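Local atomic coordinates of host-nuclease inhibitor protein Gam, putative (Desulfovibrio vulgaris, PDB entry 2P2U), a protein that probably binds double-stranded DNA and resembles the Gam protein of phage Mu, although its exact role has not been established. Residues 30-33 against 34-38; 58-61 against 62-66; 108-111 against 112-115; 141-144 against 145-148. One frame throughout, in Å; residues are numbered along the deposited sequence.

Interaction 1: 30-33 against 34-38; sequences RKVG and EIEAQ
I35 N donates to K31 O over 2.9 Å with an N-H...O angle of 158°, and E36 N donates to V32 O over 3.0 Å at 164°, so two i to i+4 bonds tie residues 30-33 to 34-38 within the long helix 15-74. The helix is kinked at this point, because the backbone nitrogens of E34 and A37 lack the bond to the turn before; A37 N turns to E34 O, three residues back, in a weak bond, and Q38 N bonds the same oxygen weakly.

Among the side chains, the clearest meeting is that of V32 and E36, one turn apart, side by side and pointing the same way. V32 CG1 stands anti to its own backbone N (chi1 154°), and from there it faces the end of the E36 carboxylate, with OE1 3.9 Å from CG1 and OE2 at 4.0 Å. Near equality of these distances shows a methyl set against both oxygens. E34 uses its near end: its CB lies 3.2 Å from K31 O and 3.5 Å from R30 O. I35 also approaches backbone, with CB 3.1 Å from V32 O. On the dimer side K31, V32 and I35 pack on L57, S54 and K53 of the second subunit, respectively.

No salt bridge or side-chain hydrogen bond links residues 30-33 to 34-38. The chemistry therefore implies a surface turn held by its main chain, in which V32 and I35 pack at the subunit interface while the E36 carboxylate meets V32 by van der Waals contact alone within these residues.

Interaction 2: 58-61 against 62-66; sequences LARR and KELED
R61 and E65 form the short ionic link of this stretch of helix, NH2 lying 2.7 Å from E65 OE1. R61 puts CG anti to its backbone N (chi1 -174°) and then runs extended, which carries the guanidinium to the carboxylate one turn on; the two planes stand 86° apart, with the acid at the guanidinium edge. R61 NE makes a salt bridge to D29 of the second subunit, its main polar partner. Beside this, L64 is buried: CG sits 3.3 Å from R60 O, and CD2 lies over one face of the R60 guanidinium, 3.8 Å from NH1.

These pairings belong to helix 15-74, which runs antiparallel to its dimer counterpart: R61 with D29, R60 with E24 and L64 with I25 join residues late in one helix to residues early in the other.

The contrast runs across R60, whose edge turns to exposed E63. NH2 meets E63 OE1 at 3.3 Å, in the guanidinium plane but on the anti side of the carboxylate and 26° out of its plane; E24 of the second subunit is the stronger partner. On the loose side K62 reaches D66 through a long ion pair, 3.7 Å from NZ to OD1.

Interaction 3: 108-111 against 112-115; sequences TKDM and TLER
T108 O is gripped by two backbone donors: T112 N, 3.3 Å away and in the carbonyl plane, and M111 N at 3.0 Å. M111 N is itself shared, since it also donates to T108 OG1 over 3.1 Å with an N-H...O angle of 143°. The threonine hydroxyl reaches it because chi1 is 56°, folding OG1 back over the first turn.

This is an N-cap: T108 precedes helix 109-118, and its side chain accepts from M111 N in the first turn, a capping bond alongside the bond to T108 O. Past the cap the turn becomes regular. L113 N bonds K109 O at 3.1 Å and R115 N bonds M111 O at 3.0 Å, each donor tilted 28° from the carbonyl plane. Side chains then lie against the same carbonyls: CG of the buried L113 is 3.4 Å from K109 O, and R115 CG is 3.3 Å from M111 O. A carboxylate-methyl touch, D110 OD1 with L113 CD1 at 4.1 Å, adds little.

The polar ends find partners beyond this turn. T112 is buried, and its OG1 is held by Q103 NE2 and by V147 O of the second subunit, while R115, extended from CG to NE, sends NH1 to M146 O of that subunit. K109 NZ forms a salt bridge with D130 of the second subunit, and E114 pairs with R117 of its own chain. M111 is an exposed selenomethionine.

Interaction 4: 141-144 against 145-148; sequences DERL and EMVG
E145 N donates to D141 O over 3.0 Å and M146 N to E142 O over 3.2 Å, the two sound main-chain bonds between residues 141-144 and 145-148. Their donors are tilted 35° and 31° from the respective carbonyl planes. The bonds that follow, from V147 N to R143 O and to L144 O, are weak, which marks the loosening of helix 141-146 near its end.

Van der Waals contacts come second, and they are mostly between side chain and carbonyl. V147 turns CG2 to the side of L144 O, 3.2 Å away. M146, a selenomethionine, brings CG to within 3.6 Å of E142 O, while its terminal CE rests near R143 CG at 4.4 Å. E145 sets CB 3.4 Å from D141 O.

Aromatic and subunit contacts place the turn. R143 makes a cation-pi contact with W139, on which L144 and V147 also pack, and L144 reaches L149 and R151 of strand 149-161. M146 packs on F119 and V147 on L116 of the second subunit.

G148 closes the helix: with phi at 79° it is the C-prime residue, G148 N bonds E145 O at 3.1 Å, and L149 N returns to L144 O, the paired bonds of a Schellman motif leading into strand 149-161.

How the interactions relate
The four contacts follow one another along the chain without nesting. Interactions 1 and 2 share the long helix 15-74, their centres about 41 Å apart, while interaction 3 opens helix 109-118 and interaction 4 ends helix 141-146 just before strand 149-161. No two of them touch: the centres of interactions 3 and 4 are about 35 Å apart and those of interactions 2 and 4 about 63 Å apart. This spread fits an elongated chain that gains neighbours from its partner. All four meet the second subunit; residues 112-115 of one chain bond 145-148 of the other, and the long helices pair antiparallel, so the dimer joins regions distant within either chain.

Interaction 1: 30-33 against 34-38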
# COMPACT_ATOMS: atom_id res chain seq x y z
N ARG A 30 4.70 24.66 -13.17
CA ARG A 30 4.56 24.26 -14.55
C ARG A 30 5.82 23.51 -14.99
O ARG A 30 5.73 22.57 -15.74
CB ARG A 30 4.30 25.48 -15.42
CG ARG A 30 3.11 25.37 -16.35
CD ARG A 30 3.00 26.63 -17.28
NE ARG A 30 2.14 27.67 -16.72
CZ ARG A 30 2.58 28.82 -16.25
NH1 ARG A 30 3.89 29.11 -16.30
NH2 ARG A 30 1.71 29.68 -15.74
N LYS A 31 6.98 23.96 -14.51
CA LYS A 31 8.26 23.31 -14.69
C LYS A 31 8.33 21.95 -13.95
O LYS A 31 8.27 20.89 -14.58
CB LYS A 31 9.39 24.24 -14.24
CG LYS A 31 10.54 24.39 -15.28
CD LYS A 31 10.29 25.54 -16.36
CE LYS A 31 11.46 26.64 -16.42
NZ LYS A 31 11.78 27.52 -15.17
N VAL A 32 8.48 21.96 -12.62
CA VAL A 32 8.35 20.73 -11.81
C VAL A 32 7.38 19.73 -12.46
O VAL A 32 7.85 18.75 -13.02
CB VAL A 32 7.94 21.02 -10.34
CG1 VAL A 32 7.21 19.84 -9.73
CG2 VAL A 32 9.12 21.34 -9.54
N GLY A 33 6.07 19.99 -12.41
CA GLY A 33 5.04 19.10 -12.98
C GLY A 33 5.30 18.59 -14.39
O GLY A 33 4.51 17.84 -14.92
N GLU A 34 6.42 18.98 -14.98
CA GLU A 34 6.83 18.52 -16.30
C GLU A 34 8.18 17.79 -16.25
O GLU A 34 8.49 16.96 -17.12
CB GLU A 34 6.88 19.69 -17.26
CG GLU A 34 8.14 19.81 -18.12
CD GLU A 34 8.28 21.19 -18.77
OE1 GLU A 34 9.45 21.70 -18.79
OE2 GLU A 34 7.23 21.75 -19.26
N ILE A 35 9.00 18.14 -15.26
CA ILE A 35 10.09 17.27 -14.80
C ILE A 35 9.49 15.88 -14.50
O ILE A 35 9.96 14.86 -15.01
CB ILE A 35 10.76 17.87 -13.53
CG1 ILE A 35 11.96 18.75 -13.89
CG2 ILE A 35 11.16 16.79 -12.51
CD1 ILE A 35 12.54 19.46 -12.67
N GLU A 36 8.41 15.88 -13.72
CA GLU A 36 7.64 14.71 -13.33
C GLU A 36 6.80 14.09 -14.45
O GLU A 36 5.98 13.22 -14.22
CB GLU A 36 6.73 15.05 -12.13
CG GLU A 36 7.41 14.89 -10.75
CD GLU A 36 6.84 15.78 -9.66
OE1 GLU A 36 5.69 16.24 -9.82
OE2 GLU A 36 7.52 16.02 -8.63
N ALA A 37 6.98 14.53 -15.68
CA ALA A 37 6.28 13.88 -16.77
C ALA A 37 7.36 13.07 -17.44
O ALA A 37 7.13 11.95 -17.86
CB ALA A 37 5.68 14.92 -17.75
N GLN A 38 8.54 13.66 -17.49
CA GLN A 38 9.71 13.04 -18.08
C GLN A 38 10.22 11.80 -17.32
O GLN A 38 10.80 10.89 -17.90
CB GLN A 38 10.83 14.05 -18.14
CG GLN A 38 10.61 15.04 -19.22
CD GLN A 38 11.88 15.74 -19.56
OE1 GLN A 38 12.97 15.18 -19.36
NE2 GLN A 38 11.77 16.97 -20.06

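Interaction 2: 58-61 against 62-66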
# COMPACT_ATOMS: atom_id res chain seq x y z
N LEU A 58 9.80 -15.99 -19.45
CA LEU A 58 8.87 -16.56 -18.46
C LEU A 58 7.81 -17.46 -19.09
O LEU A 58 7.22 -18.29 -18.39
CB LEU A 58 8.20 -15.49 -17.60
CG LEU A 58 9.05 -14.72 -16.56
CD1 LEU A 58 8.52 -13.28 -16.46
CD2 LEU A 58 9.16 -15.38 -15.15
N ALA A 59 7.57 -17.30 -20.39
CA ALA A 59 6.73 -18.24 -21.12
C ALA A 59 7.48 -19.57 -21.21
O ALA A 59 6.93 -20.61 -20.92
CB ALA A 59 6.41 -17.73 -22.53
N ARG A 60 8.75 -19.51 -21.59
CA ARG A 60 9.57 -20.69 -21.68
C ARG A 60 9.74 -21.34 -20.29
O ARG A 60 9.65 -22.57 -20.15
CB ARG A 60 10.92 -20.41 -22.37
CG ARG A 60 11.92 -21.61 -22.42
CD ARG A 60 12.13 -22.22 -23.82
NE ARG A 60 11.26 -23.36 -24.12
CZ ARG A 60 11.64 -24.63 -24.24
NH1 ARG A 60 12.91 -25.01 -24.05
NH2 ARG A 60 10.73 -25.53 -24.54
N ARG A 61 9.95 -20.53 -19.26
CA ARG A 61 10.11 -21.14 -17.95
C ARG A 61 8.88 -21.95 -17.55
O ARG A 61 9.01 -22.89 -16.82
CB ARG A 61 10.43 -20.09 -16.90
CG ARG A 61 10.75 -20.67 -15.58
CD ARG A 61 10.98 -19.56 -14.64
NE ARG A 61 11.71 -19.94 -13.43
CZ ARG A 61 11.25 -20.73 -12.45
NH1 ARG A 61 12.02 -20.95 -11.38
NH2 ARG A 61 10.03 -21.29 -12.53
N LYS A 62 7.71 -21.59 -18.08
CA LYS A 62 6.45 -22.27 -17.77
C LYS A 62 6.41 -23.67 -18.42
O LYS A 62 6.47 -24.67 -17.72
CB LYS A 62 5.25 -21.36 -18.19
CG LYS A 62 3.79 -21.83 -17.81
CD LYS A 62 3.54 -22.09 -16.30
CE LYS A 62 2.20 -22.86 -16.06
NZ LYS A 62 1.71 -22.92 -14.60
N GLU A 63 6.29 -23.75 -19.74
CA GLU A 63 6.59 -24.97 -20.49
C GLU A 63 7.54 -26.01 -19.76
O GLU A 63 7.24 -27.21 -19.69
CB GLU A 63 7.17 -24.57 -21.85
CG GLU A 63 6.21 -23.83 -22.84
CD GLU A 63 6.84 -23.47 -24.25
OE1 GLU A 63 7.76 -24.19 -24.77
OE2 GLU A 63 6.39 -22.44 -24.85
N LEU A 64 8.67 -25.54 -19.21
CA LEU A 64 9.69 -26.40 -18.61
C LEU A 64 9.26 -26.79 -17.25
O LEU A 64 9.30 -27.97 -16.91
CB LEU A 64 11.02 -25.67 -18.45
CG LEU A 64 11.70 -25.12 -19.68
CD1 LEU A 64 12.73 -24.13 -19.25
CD2 LEU A 64 12.30 -26.23 -20.54
N GLU A 65 8.91 -25.79 -16.45
CA GLU A 65 8.30 -26.01 -15.14
C GLU A 65 7.16 -27.03 -15.20
O GLU A 65 7.19 -28.01 -14.47
CB GLU A 65 7.79 -24.72 -14.54
CG GLU A 65 7.28 -24.88 -13.10
CD GLU A 65 6.92 -23.55 -12.44
OE1 GLU A 65 7.62 -22.52 -12.72
OE2 GLU A 65 5.93 -23.57 -11.65
N ASP A 66 6.17 -26.79 -16.05
CA ASP A 66 5.13 -27.77 -16.29
C ASP A 66 5.81 -29.09 -16.63
O ASP A 66 6.13 -29.85 -15.73
CB ASP A 66 4.17 -27.28 -17.39
CG ASP A 66 3.11 -26.28 -16.86
OD1 ASP A 66 2.86 -26.29 -15.63
OD2 ASP A 66 2.53 -25.49 -17.65

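Interaction 3: 108-111 against 112-115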
# COMPACT_ATOMS: atom_id res chain seq x y z
N THR A 108 -19.27 -17.88 4.39
CA THR A 108 -18.38 -16.77 4.26
C THR A 108 -17.59 -16.60 5.50
O THR A 108 -17.98 -17.05 6.53
CB THR A 108 -19.16 -15.48 4.12
OG1 THR A 108 -20.04 -15.39 5.26
CG2 THR A 108 -19.94 -15.45 2.85
N LYS A 109 -16.50 -15.85 5.42
CA LYS A 109 -15.67 -15.54 6.58
C LYS A 109 -16.41 -14.71 7.65
O LYS A 109 -16.13 -14.84 8.84
CB LYS A 109 -14.34 -14.91 6.09
CG LYS A 109 -13.68 -13.90 7.02
CD LYS A 109 -12.22 -13.68 6.62
CE LYS A 109 -11.31 -13.10 7.77
NZ LYS A 109 -9.97 -12.82 7.09
N ASP A 110 -17.36 -13.89 7.28
CA ASP A 110 -18.20 -13.23 8.28
C ASP A 110 -19.15 -14.23 9.00
O ASP A 110 -19.56 -13.98 10.15
CB ASP A 110 -19.08 -12.20 7.64
CG ASP A 110 -18.44 -10.85 7.39
OD1 ASP A 110 -17.31 -10.53 7.89
OD2 ASP A 110 -19.14 -10.07 6.69
N MSE A 111 -19.55 -15.34 8.37
CA MSE A 111 -20.37 -16.28 9.11
C MSE A 111 -19.55 -17.08 10.13
O MSE A 111 -20.03 -17.41 11.22
CB MSE A 111 -21.20 -17.15 8.20
CG MSE A 111 -22.04 -16.36 7.20
SE MSE A 111 -22.57 -17.50 5.63
CE MSE A 111 -23.06 -19.12 6.69
N THR A 112 -18.30 -17.35 9.79
CA THR A 112 -17.36 -17.95 10.73
C THR A 112 -17.11 -17.06 11.94
O THR A 112 -17.09 -17.55 13.11
CB THR A 112 -16.11 -18.25 10.02
OG1 THR A 112 -16.41 -19.33 9.13
CG2 THR A 112 -14.96 -18.65 10.92
N LEU A 113 -16.94 -15.75 11.71
CA LEU A 113 -16.86 -14.82 12.86
C LEU A 113 -18.07 -14.85 13.80
O LEU A 113 -17.90 -14.76 15.00
CB LEU A 113 -16.71 -13.37 12.38
CG LEU A 113 -15.32 -13.27 11.78
CD1 LEU A 113 -15.06 -11.98 11.04
CD2 LEU A 113 -14.28 -13.46 12.90
N GLU A 114 -19.27 -14.89 13.24
CA GLU A 114 -20.42 -14.73 14.06
C GLU A 114 -20.51 -16.03 14.80
O GLU A 114 -20.88 -16.07 15.98
CB GLU A 114 -21.66 -14.37 13.23
CG GLU A 114 -22.96 -14.18 14.02
CD GLU A 114 -22.81 -13.39 15.36
OE1 GLU A 114 -23.45 -13.79 16.38
OE2 GLU A 114 -22.04 -12.39 15.38
N ARG A 115 -20.13 -17.12 14.16
CA ARG A 115 -20.11 -18.31 14.93
C ARG A 115 -19.14 -18.32 15.96
O ARG A 115 -19.46 -18.87 16.99
CB ARG A 115 -19.73 -19.47 14.12
CG ARG A 115 -20.81 -19.83 13.25
CD ARG A 115 -20.48 -21.10 12.51
NE ARG A 115 -21.47 -21.31 11.40
CZ ARG A 115 -21.62 -22.43 10.57
NH1 ARG A 115 -20.85 -23.52 10.65
NH2 ARG A 115 -22.54 -22.51 9.60

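Interaction 4: 141-144 against 145-148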
# COMPACT_ATOMS: atom_id res chain seq x y z
N ASP A 141 -19.23 20.78 21.26
CA ASP A 141 -17.91 20.75 21.92
C ASP A 141 -17.79 19.99 23.26
O ASP A 141 -16.68 19.47 23.60
CB ASP A 141 -17.48 22.18 22.15
CG ASP A 141 -16.87 22.74 20.96
OD1 ASP A 141 -17.59 23.02 19.98
OD2 ASP A 141 -15.63 22.85 20.96
N GLU A 142 -18.89 19.99 24.02
CA GLU A 142 -18.98 19.32 25.30
C GLU A 142 -19.06 17.82 25.16
O GLU A 142 -18.49 17.14 26.02
CB GLU A 142 -20.20 19.74 26.11
CG GLU A 142 -20.61 21.09 25.93
CD GLU A 142 -21.58 21.24 24.75
OE1 GLU A 142 -22.48 20.36 24.58
OE2 GLU A 142 -21.39 22.26 24.01
N ARG A 143 -19.81 17.30 24.20
CA ARG A 143 -19.87 15.87 24.00
C ARG A 143 -18.51 15.38 23.53
O ARG A 143 -17.99 14.37 23.99
CB ARG A 143 -20.98 15.50 23.04
CG ARG A 143 -22.33 15.64 23.74
CD ARG A 143 -23.45 14.98 22.96
NE ARG A 143 -23.36 13.53 23.07
CZ ARG A 143 -23.76 12.65 22.15
NH1 ARG A 143 -24.26 13.06 20.99
NH2 ARG A 143 -23.65 11.34 22.38
N LEU A 144 -17.86 16.16 22.69
CA LEU A 144 -16.55 15.82 22.32
C LEU A 144 -15.66 15.79 23.54
O LEU A 144 -14.83 14.90 23.63
CB LEU A 144 -16.02 16.79 21.28
CG LEU A 144 -16.82 16.85 20.00
CD1 LEU A 144 -16.21 17.99 19.17
CD2 LEU A 144 -16.77 15.49 19.25
N GLU A 145 -15.79 16.75 24.45
CA GLU A 145 -14.85 16.87 25.57
C GLU A 145 -14.95 15.60 26.44
O GLU A 145 -13.94 15.11 26.96
CB GLU A 145 -15.06 18.19 26.36
CG GLU A 145 -14.30 18.36 27.74
CD GLU A 145 -15.12 17.69 28.98
OE1 GLU A 145 -16.42 17.90 29.07
OE2 GLU A 145 -14.48 16.95 29.81
N MSE A 146 -16.13 15.02 26.53
CA MSE A 146 -16.31 13.88 27.42
C MSE A 146 -15.64 12.63 26.88
O MSE A 146 -15.14 11.82 27.68
CB MSE A 146 -17.77 13.62 27.73
CG MSE A 146 -18.35 14.63 28.65
SE MSE A 146 -20.11 14.18 29.31
CE MSE A 146 -21.32 14.48 27.85
N VAL A 147 -15.62 12.49 25.56
CA VAL A 147 -14.92 11.39 24.96
C VAL A 147 -13.46 11.70 24.63
O VAL A 147 -12.80 10.92 23.90
CB VAL A 147 -15.61 10.88 23.76
CG1 VAL A 147 -17.01 10.51 24.12
CG2 VAL A 147 -15.58 11.88 22.72
N GLY A 148 -12.97 12.83 25.16
CA GLY A 148 -11.57 13.18 25.03
C GLY A 148 -11.16 13.77 23.72
O GLY A 148 -10.03 13.63 23.33